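Local structure of dihydroneopterin aldolase (Burkholderia thailandensis, 3V9O) at residues H92-L97 against T118-A123; V32-G37 against Q47-N52; A83-R88 against D99-S104. The protein belongs to the dihydroneopterin aldolase family, whose T-fold subunits assemble into oligomers, and binds guanine in a pocket at a subunit boundary. One frame throughout, in Å; residues are numbered along the deposited sequence. Where two conformers were deposited one is given.

Interaction 1: residues H92-L97 against T118-A123; sequences HLQETL and TEKPDA. With GUN (guanine), chain G.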
loop_
_atom_site.group_PDB
_atom_site.type_symbol
_atom_site.label_atom_id
_atom_site.label_comp_id
_atom_site.label_asym_id
_atom_site.label_seq_id
_atom_site.Cartn_x
_atom_site.Cartn_y
_atom_site.Cartn_z
ATOM N N HIS A 92 -18.767 -12.890 -18.241
ATOM C CA HIS A 92 -19.189 -13.591 -17.024
ATOM C C HIS A 92 -18.222 -13.531 -15.807
ATOM O O HIS A 92 -18.639 -13.255 -14.673
ATOM C CB HIS A 92 -19.468 -15.033 -17.361
ATOM C CG HIS A 92 -20.512 -15.176 -18.419
ATOM N ND1 HIS A 92 -21.835 -15.411 -18.121
ATOM C CD2 HIS A 92 -20.443 -15.022 -19.763
ATOM C CE1 HIS A 92 -22.528 -15.463 -19.250
ATOM N NE2 HIS A 92 -21.708 -15.228 -20.260
ATOM N N LEU A 93 -16.936 -13.765 -16.049
ATOM C CA LEU A 93 -15.940 -13.790 -14.977
ATOM C C LEU A 93 -15.134 -12.519 -14.899
ATOM O O LEU A 93 -14.787 -11.900 -15.929
ATOM C CB LEU A 93 -14.949 -14.945 -15.249
ATOM C CG LEU A 93 -15.509 -16.330 -15.347
ATOM C CD1 LEU A 93 -14.384 -17.304 -15.692
ATOM C CD2 LEU A 93 -16.119 -16.644 -14.019
ATOM N N GLN A 94 -14.735 -12.127 -13.687
ATOM C CA GLN A 94 -13.810 -11.011 -13.512
ATOM C C GLN A 94 -12.492 -11.292 -14.230
ATOM O O GLN A 94 -11.937 -10.364 -14.821
ATOM C CB GLN A 94 -13.528 -10.740 -12.029
ATOM C CG GLN A 94 -14.754 -10.173 -11.290
ATOM C CD GLN A 94 -14.340 -9.414 -10.040
ATOM O OE1 GLN A 94 -13.465 -8.562 -10.064
ATOM N NE2 GLN A 94 -14.977 -9.709 -8.896
ATOM N N GLU A 95 -11.989 -12.521 -14.212
ATOM C CA GLU A 95 -10.748 -12.847 -14.916
ATOM C C GLU A 95 -10.848 -12.506 -16.387
ATOM O O GLU A 95 -9.886 -12.003 -16.951
ATOM C CB GLU A 95 -10.413 -14.329 -14.807
ATOM C CG GLU A 95 -9.884 -14.766 -13.419
ATOM C CD GLU A 95 -10.966 -15.027 -12.365
ATOM O OE1 GLU A 95 -12.158 -14.663 -12.507
ATOM O OE2 GLU A 95 -10.603 -15.633 -11.344
ATOM N N THR A 96 -11.995 -12.762 -16.997
ATOM C CA THR A 96 -12.139 -12.458 -18.438
ATOM C C THR A 96 -11.935 -10.967 -18.698
ATOM O O THR A 96 -11.182 -10.587 -19.595
ATOM C CB THR A 96 -13.463 -12.926 -18.908
ATOM O OG1 THR A 96 -13.513 -14.358 -18.755
ATOM C CG2 THR A 96 -13.695 -12.587 -20.365
ATOM N N LEU A 97 -12.515 -10.109 -17.877
ATOM C CA LEU A 97 -12.377 -8.673 -18.062
ATOM C C LEU A 97 -10.987 -8.228 -17.697
ATOM O O LEU A 97 -10.379 -7.449 -18.464
ATOM C CB LEU A 97 -13.423 -7.987 -17.166
ATOM C CG LEU A 97 -13.356 -6.449 -17.207
ATOM C CD1 LEU A 97 -13.620 -5.891 -18.564
ATOM C CD2 LEU A 97 -14.363 -5.827 -16.155
ATOM N N THR A 118 -9.720 -5.718 -11.156
ATOM C CA THR A 118 -11.174 -5.491 -11.178
ATOM C C THR A 118 -11.739 -5.932 -9.848
ATOM O O THR A 118 -11.174 -6.814 -9.196
ATOM C CB THR A 118 -11.887 -6.276 -12.336
ATOM O OG1 THR A 118 -11.672 -7.679 -12.122
ATOM C CG2 THR A 118 -11.251 -5.906 -13.728
ATOM N N GLU A 119 -12.841 -5.298 -9.416
ATOM C CA GLU A 119 -13.491 -5.771 -8.183
ATOM C C GLU A 119 -14.941 -5.424 -8.261
ATOM O O GLU A 119 -15.389 -4.492 -8.922
ATOM C CB GLU A 119 -12.788 -5.183 -6.950
ATOM C CG GLU A 119 -13.004 -3.663 -6.811
ATOM C CD GLU A 119 -12.096 -2.995 -5.818
ATOM O OE1 GLU A 119 -10.920 -3.377 -5.745
ATOM O OE2 GLU A 119 -12.523 -1.986 -5.206
ATOM N N LYS A 120 -15.716 -6.217 -7.490
ATOM C CA LYS A 120 -17.145 -6.003 -7.334
ATOM C C LYS A 120 -17.434 -5.569 -5.923
ATOM O O LYS A 120 -17.416 -6.395 -4.970
ATOM C CB LYS A 120 -17.896 -7.320 -7.586
ATOM C CG LYS A 120 -17.993 -7.662 -9.015
ATOM C CD LYS A 120 -18.740 -9.059 -9.121
ATOM C CE LYS A 120 -18.737 -9.598 -10.437
ATOM N NZ LYS A 120 -19.730 -10.799 -10.433
ATOM N N PRO A 121 -17.735 -4.285 -5.731
ATOM C CA PRO A 121 -18.081 -3.820 -4.366
ATOM C C PRO A 121 -19.317 -4.472 -3.807
ATOM O O PRO A 121 -19.430 -4.492 -2.557
ATOM C CB PRO A 121 -18.296 -2.309 -4.512
ATOM C CG PRO A 121 -18.536 -2.119 -6.054
ATOM C CD PRO A 121 -17.694 -3.164 -6.697
ATOM N N ASP A 122 -20.222 -4.934 -4.655
ATOM C CA ASP A 122 -21.529 -5.446 -4.149
ATOM C C ASP A 122 -21.599 -6.947 -4.193
ATOM O O ASP A 122 -22.746 -7.475 -4.019
ATOM C CB ASP A 122 -22.695 -4.809 -4.894
ATOM C CG ASP A 122 -22.632 -3.315 -4.840
ATOM O OD1 ASP A 122 -22.320 -2.774 -3.760
ATOM O OD2 ASP A 122 -22.812 -2.680 -5.887
ATOM N N ALA A 123 -20.503 -7.661 -4.350
ATOM C CA ALA A 123 -20.590 -9.122 -4.340
ATOM C C ALA A 123 -21.183 -9.681 -3.053
ATOM O O ALA A 123 -22.007 -10.622 -3.102
ATOM C CB ALA A 123 -19.200 -9.733 -4.595
HETATM N N9 GUN G . -17.136 -16.712 -8.285
HETATM C C8 GUN G . -18.229 -16.011 -8.777
HETATM N N7 GUN G . -17.880 -15.103 -9.799
HETATM C C5 GUN G . -16.527 -15.343 -9.950
HETATM C C6 GUN G . -15.533 -14.727 -10.846
HETATM O O6 GUN G . -15.779 -13.855 -11.695
HETATM N N1 GUN G . -14.226 -15.195 -10.720
HETATM C C2 GUN G . -13.845 -16.121 -9.750
HETATM N N2 GUN G . -12.522 -16.474 -9.631
HETATM N N3 GUN G . -14.781 -16.713 -8.890
HETATM C C4 GUN G . -16.080 -16.270 -9.039
HETATM O O HOH W 1 -18.055 -12.162 -12.147
#
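The guanine pocket of this T-fold protein is lined by the first turn of helix 94-106, with L93 as its N-cap; the end of strand 113-120 lies behind it, and Q94 joins the two at T118. The Q94 side chain, extended beyond CG, runs past that of T118 in the opposite direction. T118 OG1 donates to Q94 OE1 over 2.9 Å, in the carbonyl plane and on a lone pair, with a C=O...donor angle of 133°. Beyond it, Q94 NE2 lies 3.6 Å from K120 CG and donates to V130 O on the next strand, which fixes which end of the amide is oxygen. One turn on, L97 CD2 rests on T118 CG2 at 3.9 Å.

Guanine O6 accepts the backbone N of Q94 at 2.8 Å. The E95 carboxylate, its chain bent at chi2 (82°), takes guanine N1 on OE1 (2.8 Å) and N2 on OE2 (2.7 Å). K120 reaches O6 through a water that accepts from NZ, 2.8 Å away, and donates to H92 O and O6. V73, D74 and Y75 of the second subunit complete the site. An N-H and a carboxylate thus match guanine's O6, N1 and N2 edge, consistent with selection for it.

Interaction 2: residues V32-G37 against Q47-N52; sequences VYMNIG and QRVVIN. With EDO (1,2-ethanediol), chain E; SO4 (sulfate ion), chain H.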
loop_
_atom_site.group_PDB
_atom_site.type_symbol
_atom_site.label_atom_id
_atom_site.label_comp_id
_atom_site.label_asym_id
_atom_site.label_seq_id
_atom_site.Cartn_x
_atom_site.Cartn_y
_atom_site.Cartn_z
ATOM N N VAL A 32 -17.382 1.336 -13.604
ATOM C CA VAL A 32 -18.254 1.084 -14.738
ATOM C C VAL A 32 -19.451 0.287 -14.253
ATOM O O VAL A 32 -19.416 -0.385 -13.201
ATOM C CB VAL A 32 -17.531 0.298 -15.865
ATOM C CG1 VAL A 32 -16.322 1.084 -16.429
ATOM C CG2 VAL A 32 -17.113 -1.106 -15.431
ATOM N N TYR A 33 -20.534 0.334 -15.019
ATOM C CA TYR A 33 -21.691 -0.478 -14.766
ATOM C C TYR A 33 -21.828 -1.396 -15.980
ATOM O O TYR A 33 -21.801 -0.921 -17.131
ATOM C CB TYR A 33 -22.951 0.373 -14.588
ATOM C CG TYR A 33 -22.948 1.181 -13.295
ATOM C CD1 TYR A 33 -22.369 2.435 -13.261
ATOM C CD2 TYR A 33 -23.496 0.649 -12.113
ATOM C CE1 TYR A 33 -22.372 3.181 -12.073
ATOM C CE2 TYR A 33 -23.498 1.388 -10.939
ATOM C CZ TYR A 33 -22.935 2.645 -10.952
ATOM O OH TYR A 33 -22.968 3.393 -9.756
ATOM N N MET A 34 -21.932 -2.692 -15.712
ATOM C CA MET A 34 -21.984 -3.627 -16.830
ATOM C C MET A 34 -22.682 -4.899 -16.379
ATOM O O MET A 34 -22.851 -5.175 -15.162
ATOM C CB MET A 34 -20.561 -3.932 -17.329
ATOM C CG MET A 34 -19.754 -4.622 -16.227
ATOM S SD MET A 34 -18.021 -4.912 -16.654
ATOM C CE MET A 34 -18.134 -5.928 -17.906
ATOM N N ASN A 35 -23.092 -5.721 -17.351
ATOM C CA ASN A 35 -23.585 -7.043 -17.029
ATOM C C ASN A 35 -22.369 -7.944 -16.844
ATOM O O ASN A 35 -21.483 -7.961 -17.688
ATOM C CB ASN A 35 -24.506 -7.507 -18.156
ATOM C CG ASN A 35 -25.801 -6.725 -18.162
ATOM O OD1 ASN A 35 -26.472 -6.618 -17.139
ATOM N ND2 ASN A 35 -26.115 -6.107 -19.298
ATOM N N ILE A 36 -22.275 -8.569 -15.675
ATOM C CA ILE A 36 -21.137 -9.411 -15.351
ATOM C C ILE A 36 -21.613 -10.368 -14.284
ATOM O O ILE A 36 -22.439 -10.008 -13.431
ATOM C CB ILE A 36 -19.959 -8.620 -14.852
ATOM C CG1 ILE A 36 -18.742 -9.534 -14.645
ATOM C CG2 ILE A 36 -20.307 -7.801 -13.565
ATOM C CD1 ILE A 36 -17.458 -8.729 -14.469
ATOM N N GLY A 37 -21.216 -11.623 -14.366
ATOM C CA GLY A 37 -21.689 -12.560 -13.382
ATOM C C GLY A 37 -21.585 -13.924 -13.956
ATOM O O GLY A 37 -22.019 -14.131 -15.113
ATOM N N GLN A 47 -24.222 -4.461 -12.825
ATOM C CA GLN A 47 -23.495 -4.376 -11.562
ATOM C C GLN A 47 -22.412 -3.322 -11.670
ATOM O O GLN A 47 -21.888 -3.008 -12.741
ATOM C CB GLN A 47 -22.865 -5.742 -11.241
ATOM C CG GLN A 47 -23.883 -6.858 -11.092
ATOM C CD GLN A 47 -24.901 -6.610 -9.968
ATOM O OE1 GLN A 47 -24.534 -6.285 -8.830
ATOM N NE2 GLN A 47 -26.179 -6.772 -10.280
ATOM N N ARG A 48 -22.012 -2.752 -10.535
ATOM C CA ARG A 48 -20.880 -1.820 -10.503
ATOM C C ARG A 48 -19.587 -2.595 -10.389
ATOM O O ARG A 48 -19.466 -3.488 -9.548
ATOM C CB ARG A 48 -21.018 -0.879 -9.291
ATOM C CG ARG A 48 -20.140 0.385 -9.381
ATOM C CD ARG A 48 -20.704 1.464 -8.423
ATOM N NE ARG A 48 -20.407 1.135 -7.021
ATOM C CZ ARG A 48 -19.301 1.490 -6.375
ATOM N NH1 ARG A 48 -19.139 1.137 -5.101
ATOM N NH2 ARG A 48 -18.351 2.170 -7.004
ATOM N N VAL A 49 -18.619 -2.265 -11.239
ATOM C CA VAL A 49 -17.280 -2.883 -11.215
ATOM C C VAL A 49 -16.296 -1.756 -11.086
ATOM O O VAL A 49 -16.411 -0.720 -11.789
ATOM C CB VAL A 49 -17.031 -3.713 -12.503
ATOM C CG1 VAL A 49 -15.594 -4.318 -12.487
ATOM C CG2 VAL A 49 -18.073 -4.828 -12.645
ATOM N N VAL A 50 -15.297 -1.889 -10.186
ATOM C CA VAL A 50 -14.290 -0.821 -9.976
ATOM C C VAL A 50 -12.940 -1.362 -10.463
ATOM O O VAL A 50 -12.516 -2.498 -10.081
ATOM C CB VAL A 50 -14.241 -0.420 -8.508
ATOM C CG1 VAL A 50 -13.119 0.590 -8.264
ATOM C CG2 VAL A 50 -15.616 0.174 -8.061
ATOM N N ILE A 51 -12.283 -0.572 -11.302
ATOM C CA ILE A 51 -11.075 -1.016 -12.038
ATOM C C ILE A 51 -9.916 -0.100 -11.690
ATOM O O ILE A 51 -10.074 1.123 -11.644
ATOM C CB ILE A 51 -11.362 -0.982 -13.535
ATOM C CG1 ILE A 51 -12.490 -1.976 -13.795
ATOM C CG2 ILE A 51 -10.080 -1.409 -14.326
ATOM C CD1 ILE A 51 -13.142 -1.873 -15.091
ATOM N N ASN A 52 -8.746 -0.657 -11.414
ATOM C CA ASN A 52 -7.539 0.129 -11.181
ATOM C C ASN A 52 -6.486 -0.347 -12.131
ATOM O O ASN A 52 -6.357 -1.544 -12.405
ATOM C CB ASN A 52 -7.041 -0.060 -9.717
ATOM C CG ASN A 52 -7.888 0.710 -8.770
ATOM O OD1 ASN A 52 -7.612 1.870 -8.533
ATOM N ND2 ASN A 52 -8.988 0.118 -8.273
HETATM C C1 EDO E . -14.225 2.029 -4.829
HETATM O O1 EDO E . -15.576 1.630 -4.531
HETATM C C2 EDO E . -14.206 3.399 -5.523
HETATM O O2 EDO E . -15.364 3.652 -6.345
HETATM S S SO4 H . -24.473 -7.403 -22.684
HETATM O O1 SO4 H . -25.802 -7.956 -22.966
HETATM O O2 SO4 H . -23.816 -7.034 -23.939
HETATM O O3 SO4 H . -24.640 -6.212 -21.847
HETATM O O4 SO4 H . -23.638 -8.398 -22.000
#
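Backbone pairing between strands 22-34 and 47-58 joins V32-G37 to Q47-N52 in the antiparallel sheet of the T-fold. V32 with V49 and M34 with Q47 are hydrogen-bonded pairs, flanking the non-hydrogen-bonded pair Y33 with R48. Their four N-H...O bonds include V49 N to V32 O at 2.8 Å and Q47 N to M34 O, also 2.8 Å. Between these bonds the CA hydrogen of Y33 faces Q47 O, with CA and O 3.2 Å apart.

Apolar contacts gather on the face bearing V32, M34 and V49. V32 CG2 approaches V49 CB at 3.9 Å and I51 CD1 at 4.1 Å. The one methyl V49 CG2 meets both M34 CG and I36 CG2, the latter at 3.8 Å, the I36 and V49 side chains crossing at about a right angle. V82 and V86 of helix 76-87 pack against I51 and M34 on this side.

On the other face, R48 in the conformer given lays its aliphatic chain across the Y33 ring in a CH-pi contact, CG standing 4.2 Å from the ring centroid. Its chi1 of -163° sets CG over the ring, and a bend at chi3 (74°) turns the guanidinium to a salt bridge with E31. The pairing therefore separates a largely apolar face under the helix from one where an arginine offers methylenes to an aromatic ring and its charge to a carboxylate.

Interaction 3: residues A83-R88 against D99-S104; sequences AQCVAR and DAIAAS. With EDO (1,2-ethanediol), chain F.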
loop_
_atom_site.group_PDB
_atom_site.type_symbol
_atom_site.label_atom_id
_atom_site.label_comp_id
_atom_site.label_asym_id
_atom_site.label_seq_id
_atom_site.Cartn_x
_atom_site.Cartn_y
_atom_site.Cartn_z
ATOM N N ALA A 83 -12.859 0.942 -21.549
ATOM C CA ALA A 83 -14.121 1.116 -22.263
ATOM C C ALA A 83 -14.267 0.142 -23.405
ATOM O O ALA A 83 -15.378 -0.435 -23.613
ATOM C CB ALA A 83 -14.256 2.542 -22.823
ATOM N N GLN A 84 -13.200 -0.091 -24.161
ATOM C CA GLN A 84 -13.279 -0.996 -25.290
ATOM C C GLN A 84 -13.600 -2.416 -24.805
ATOM O O GLN A 84 -14.410 -3.110 -25.402
ATOM C CB GLN A 84 -11.967 -0.977 -26.055
ATOM C CG GLN A 84 -11.796 0.289 -26.874
ATOM C CD GLN A 84 -10.356 0.553 -27.324
ATOM O OE1 GLN A 84 -9.410 -0.185 -26.984
ATOM N NE2 GLN A 84 -10.185 1.631 -28.095
ATOM N N CYS A 85 -12.953 -2.834 -23.732
ATOM C CA CYS A 85 -13.188 -4.177 -23.204
ATOM C C CYS A 85 -14.584 -4.368 -22.645
ATOM O O CYS A 85 -15.252 -5.386 -22.943
ATOM C CB CYS A 85 -12.094 -4.540 -22.175
ATOM S SG CYS A 85 -10.453 -4.732 -22.863
ATOM N N VAL A 86 -15.067 -3.382 -21.928
ATOM C CA VAL A 86 -16.413 -3.455 -21.324
ATOM C C VAL A 86 -17.449 -3.451 -22.447
ATOM O O VAL A 86 -18.468 -4.194 -22.375
ATOM C CB VAL A 86 -16.594 -2.261 -20.357
ATOM C CG1 VAL A 86 -18.041 -2.109 -19.913
ATOM C CG2 VAL A 86 -15.711 -2.416 -19.162
ATOM N N ALA A 87 -17.198 -2.716 -23.531
ATOM C CA ALA A 87 -18.172 -2.564 -24.606
ATOM C C ALA A 87 -18.365 -3.836 -25.434
ATOM O O ALA A 87 -19.338 -3.952 -26.206
ATOM C CB ALA A 87 -17.740 -1.411 -25.533
ATOM N N ARG A 88 -17.446 -4.790 -25.309
ATOM C CA ARG A 88 -17.587 -6.071 -26.032
ATOM C C ARG A 88 -18.732 -6.929 -25.506
ATOM O O ARG A 88 -19.211 -7.833 -26.199
ATOM C CB ARG A 88 -16.289 -6.878 -26.001
ATOM C CG ARG A 88 -15.108 -6.186 -26.673
ATOM C CD ARG A 88 -13.854 -7.006 -26.510
ATOM N NE ARG A 88 -12.637 -6.249 -26.809
ATOM C CZ ARG A 88 -11.458 -6.498 -26.254
ATOM N NH1 ARG A 88 -11.343 -7.465 -25.359
ATOM N NH2 ARG A 88 -10.395 -5.772 -26.579
ATOM N N ASP A 99 -8.094 -9.836 -17.555
ATOM C CA ASP A 99 -7.083 -10.319 -18.488
ATOM C C ASP A 99 -7.197 -9.564 -19.819
ATOM O O ASP A 99 -6.141 -9.268 -20.450
ATOM C CB ASP A 99 -7.286 -11.801 -18.762
ATOM C CG ASP A 99 -6.954 -12.720 -17.560
ATOM O OD1 ASP A 99 -6.447 -12.253 -16.509
ATOM O OD2 ASP A 99 -7.240 -13.926 -17.716
ATOM N N ALA A 100 -8.416 -9.241 -20.280
ATOM C CA ALA A 100 -8.578 -8.540 -21.539
ATOM C C ALA A 100 -8.042 -7.126 -21.460
ATOM O O ALA A 100 -7.391 -6.673 -22.421
ATOM C CB ALA A 100 -10.048 -8.530 -21.975
ATOM N N ILE A 101 -8.214 -6.429 -20.334
ATOM C CA ILE A 101 -7.716 -5.081 -20.177
ATOM C C ILE A 101 -6.200 -5.154 -20.157
ATOM O O ILE A 101 -5.521 -4.347 -20.846
ATOM C CB ILE A 101 -8.236 -4.457 -18.884
ATOM C CG1 ILE A 101 -9.739 -4.195 -19.016
ATOM C CG2 ILE A 101 -7.547 -3.080 -18.621
ATOM C CD1 ILE A 101 -10.391 -3.982 -17.610
ATOM N N ALA A 102 -5.642 -6.110 -19.402
ATOM C CA ALA A 102 -4.184 -6.213 -19.372
ATOM C C ALA A 102 -3.602 -6.512 -20.751
ATOM O O ALA A 102 -2.582 -5.889 -21.133
ATOM C CB ALA A 102 -3.726 -7.278 -18.365
ATOM N N ALA A 103 -4.199 -7.423 -21.509
ATOM C CA ALA A 103 -3.666 -7.751 -22.840
ATOM C C ALA A 103 -3.744 -6.540 -23.773
ATOM O O ALA A 103 -2.780 -6.275 -24.545
ATOM C CB ALA A 103 -4.399 -8.939 -23.436
ATOM N N SER A 104 -4.861 -5.820 -23.733
ATOM C CA SER A 104 -4.993 -4.620 -24.544
ATOM C C SER A 104 -3.901 -3.611 -24.243
ATOM O O SER A 104 -3.300 -3.047 -25.168
ATOM C CB SER A 104 -6.397 -4.030 -24.281
ATOM O OG SER A 104 -6.549 -2.810 -24.976
HETATM C C1 EDO F . -13.835 -10.048 -23.216
HETATM O O1 EDO F . -12.873 -10.047 -24.270
HETATM C C2 EDO F . -13.729 -8.716 -22.486
HETATM O O2 EDO F . -13.297 -7.712 -23.427
HETATM O O HOH W 2 -8.999 -2.750 -26.446
HETATM O O HOH W 3 -8.136 -7.456 -25.076
#
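C85 SG points into the groove beside A100 and I101, where helices 76-87 and 94-106, the helical pair packed on the sheet of the T-fold, come together. The short segments run roughly antiparallel, at 139° between their N-to-C directions, with axes 9.4 Å apart at closest approach. The sulfur touches A100 CB at 3.9 Å and I101 CG1 at the same distance, and lies 3.7 Å from A100 O, so one small side chain meets both methyl and methylene groups as well as the backbone of the facing helix. It gets there with SG anti to the carbonyl carbon (chi1 -67°).

No direct hydrogen bond joins the two segments; waters bridge them instead. One donates to Q84 OE1 and is hydrogen-bonded to S104 OG. A second donates to A100 O and accepts from R88 NH2 in a longer bond. R88, extended from CG to NE, brings its guanidinium over C85 CA, which sits against one face, offset toward the rim. A 1,2-ethanediol molecule, probably from the crystallisation liquor, fills the angle between R88 and C85: its O2 donates to C85 O, while its O1, at the guanidinium edge and in plane, accepts from R88 NH1 across 3.2 Å. R88 NH1 itself stands 3.8 Å from A100 CB.

Further out, L97 of the second helix covers C85 and V86, and I101 reaches V82 of the first helix and V116 on strand 113-120, so that the pair is seated on the sheet. D99, on the same helix as I101, forms a salt bridge through OD1 with NH1 of R23 of the second subunit.

Overall arrangement
Along the chain, interaction 2 closes before the other two open, while interactions 1 and 3 alternate their segments and share helix 94-106. Centres of interactions 1 and 2 are about 7 Å apart; their strands 113-120 and 47-58 are neighbours in the sheet, where E119 O and V50 N probably hydrogen-bond. Interaction 3 lies about 13 Å from interaction 1 and 12 Å from interaction 2, centre to centre. L97 packs on V86 and C85, while V86 also meets V32 and M34 and I101 meets I51, so apolar side chains link the helices to the sheet. The three thus span one T-fold subunit, from its helix pair to the guanine pocket at the subunit boundary.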